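Long-range contact in GTP cyclohydrolase 1 type 2 homolog (Escherichia coli, Escherichia coli O157:H7, PDB 1NMP), which probably binds a pair of divalent metal ions, may take part in degrading radiation-damaged nucleotides, and assembles as a ring-shaped homohexamer: residues A17-Y22 against H97-A102. Residues are numbered along the deposited sequence; the frame is centred on the assembly and turned at random.
With MG (magnesium ion), chain H.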
loop_
_atom_site.group_PDB
_atom_site.type_symbol
_atom_site.label_atom_id
_atom_site.label_comp_id
_atom_site.label_asym_id
_atom_site.label_seq_id
_atom_site.Cartn_x
_atom_site.Cartn_y
_atom_site.Cartn_z
ATOM N N ALA A 17 26.862 -46.348 -9.863
ATOM C CA ALA A 17 27.935 -46.644 -10.836
ATOM C C ALA A 17 27.405 -46.585 -12.259
ATOM O O ALA A 17 27.941 -45.899 -13.139
ATOM C CB ALA A 17 28.500 -48.061 -10.540
ATOM N N ALA A 18 26.332 -47.325 -12.464
ATOM C CA ALA A 18 25.703 -47.383 -13.769
ATOM C C ALA A 18 24.917 -46.146 -14.162
ATOM O O ALA A 18 23.930 -46.290 -14.878
ATOM C CB ALA A 18 24.769 -48.606 -13.868
ATOM N N ILE A 19 25.283 -44.944 -13.715
ATOM C CA ILE A 19 24.505 -43.761 -14.200
ATOM C C ILE A 19 25.348 -42.554 -14.637
ATOM O O ILE A 19 26.065 -41.979 -13.803
ATOM C CB ILE A 19 23.481 -43.311 -13.137
ATOM C CG1 ILE A 19 22.490 -44.445 -12.895
ATOM C CG2 ILE A 19 22.677 -42.086 -13.628
ATOM C CD1 ILE A 19 21.324 -44.053 -11.926
ATOM N N SER A 20 25.277 -42.170 -15.919
ATOM C CA SER A 20 26.056 -41.046 -16.469
ATOM C C SER A 20 25.524 -39.796 -15.815
ATOM O O SER A 20 24.321 -39.661 -15.700
ATOM C CB SER A 20 25.840 -40.890 -17.997
ATOM O OG SER A 20 26.388 -41.950 -18.785
ATOM N N ASP A 21 26.384 -38.855 -15.427
ATOM C CA ASP A 21 25.856 -37.668 -14.742
ATOM C C ASP A 21 26.620 -36.391 -15.147
ATOM O O ASP A 21 27.658 -36.479 -15.805
ATOM C CB ASP A 21 25.947 -37.893 -13.206
ATOM C CG ASP A 21 24.789 -37.323 -12.451
ATOM O OD1 ASP A 21 24.424 -36.133 -12.746
ATOM O OD2 ASP A 21 24.249 -38.076 -11.545
ATOM N N TYR A 22 26.087 -35.230 -14.742
ATOM C CA TYR A 22 26.671 -33.893 -15.062
ATOM C C TYR A 22 27.753 -33.508 -14.045
ATOM O O TYR A 22 28.417 -32.454 -14.189
ATOM C CB TYR A 22 25.583 -32.786 -15.020
ATOM C CG TYR A 22 24.482 -32.977 -16.038
ATOM C CD1 TYR A 22 24.748 -32.798 -17.402
ATOM C CD2 TYR A 22 23.193 -33.384 -15.652
ATOM C CE1 TYR A 22 23.744 -33.024 -18.380
ATOM C CE2 TYR A 22 22.184 -33.614 -16.594
ATOM C CZ TYR A 22 22.446 -33.429 -17.966
ATOM O OH TYR A 22 21.428 -33.572 -18.932
ATOM N N HIS A 97 23.244 -36.953 -7.606
ATOM C CA HIS A 97 22.337 -36.239 -8.477
ATOM C C HIS A 97 21.363 -37.186 -9.153
ATOM O O HIS A 97 20.441 -37.670 -8.470
ATOM C CB HIS A 97 23.153 -35.410 -9.514
ATOM C CG HIS A 97 22.319 -34.484 -10.347
ATOM N ND1 HIS A 97 22.541 -34.298 -11.694
ATOM C CD2 HIS A 97 21.210 -33.757 -10.046
ATOM C CE1 HIS A 97 21.594 -33.513 -12.197
ATOM N NE2 HIS A 97 20.772 -33.175 -11.217
ATOM N N LEU A 98 21.528 -37.515 -10.443
ATOM C CA LEU A 98 20.545 -38.402 -11.099
ATOM C C LEU A 98 20.222 -39.750 -10.397
ATOM O O LEU A 98 19.043 -40.265 -10.469
ATOM C CB LEU A 98 20.935 -38.669 -12.555
ATOM C CG LEU A 98 21.213 -37.435 -13.391
ATOM C CD1 LEU A 98 21.488 -37.957 -14.824
ATOM C CD2 LEU A 98 20.037 -36.464 -13.367
ATOM N N PRO A 99 21.227 -40.378 -9.745
ATOM C CA PRO A 99 20.854 -41.634 -9.091
ATOM C C PRO A 99 19.821 -41.359 -7.975
ATOM O O PRO A 99 18.944 -42.227 -7.677
ATOM C CB PRO A 99 22.181 -42.135 -8.531
ATOM C CG PRO A 99 23.174 -41.658 -9.581
ATOM C CD PRO A 99 22.696 -40.260 -9.854
ATOM N N LEU A 100 19.906 -40.183 -7.326
ATOM C CA LEU A 100 18.908 -39.916 -6.280
ATOM C C LEU A 100 17.592 -39.385 -6.935
ATOM O O LEU A 100 16.534 -39.185 -6.254
ATOM C CB LEU A 100 19.461 -38.942 -5.244
ATOM C CG LEU A 100 18.558 -38.649 -4.046
ATOM C CD1 LEU A 100 18.230 -39.970 -3.368
ATOM C CD2 LEU A 100 19.356 -37.735 -3.068
ATOM N N ASP A 101 17.622 -39.136 -8.248
ATOM C CA ASP A 101 16.358 -38.699 -8.893
ATOM C C ASP A 101 15.548 -39.943 -9.236
ATOM O O ASP A 101 14.346 -39.977 -9.031
ATOM C CB ASP A 101 16.592 -37.895 -10.225
ATOM C CG ASP A 101 16.623 -36.343 -10.031
ATOM O OD1 ASP A 101 17.517 -35.686 -10.629
ATOM O OD2 ASP A 101 15.754 -35.771 -9.293
ATOM N N ALA A 102 16.230 -40.992 -9.692
ATOM C CA ALA A 102 15.565 -42.156 -10.225
ATOM C C ALA A 102 15.312 -43.369 -9.388
ATOM O O ALA A 102 14.460 -44.154 -9.748
ATOM C CB ALA A 102 16.283 -42.593 -11.544
HETATM MG MG MG H . 17.078 -33.741 -9.887
#
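Both carboxylate oxygens of Asp21 are engaged by the start of segment 97-102. His97 ND1 donates to Asp21 OD1 at 2.8 Å with an N-H...O angle of 153°; the oxygen lies close to the imidazole plane and receives the proton on its syn side, although carboxylate and ring planes are turned 38° apart. The other oxygen, Asp21 OD2, accepts the backbone N of Leu98 at 3.0 Å, a more bent bond that arrives on the syn side and slightly out of the carboxylate plane, and also Asn25 ND2. Together these donors would probably favour the carboxylate as an anion.

The anti lone pair of Asp21 OD1 takes the backbone N of Tyr22 at 2.8 Å, so two donors grip this oxygen and limit rotation of the carboxylate. Edge meets edge where Tyr22 CD2 lies 3.8 Å from His97 CE1. The imidazole reaches this position with CG anti to its backbone N (chi1 -172°), and Leu98 CD2 rests over one of its faces, near the rim. Beside these polar contacts, Ile19 supplies the apolar part: its CD1 touches Pro99 CG at 3.8 Å, while CG2 packs against Leu98 CB at 4.0 Å.

His97 does not ligate the nearby magnesium, whose distance from NE2 is 4.0 Å. Asp101, four residues further along, chelates that ion through OD1 (2.1 Å) and OD2, joined by His63 and Glu219. His97 instead lies against the His63 ring, consistent with a second-shell role linking Asp21 to the metal site. The contact thus ties the loop between helix 3-13 and strand 26-29 to short helix 98-102, which follows strand 92-95, the neighbour of strand 26-29 in the five-stranded sheet.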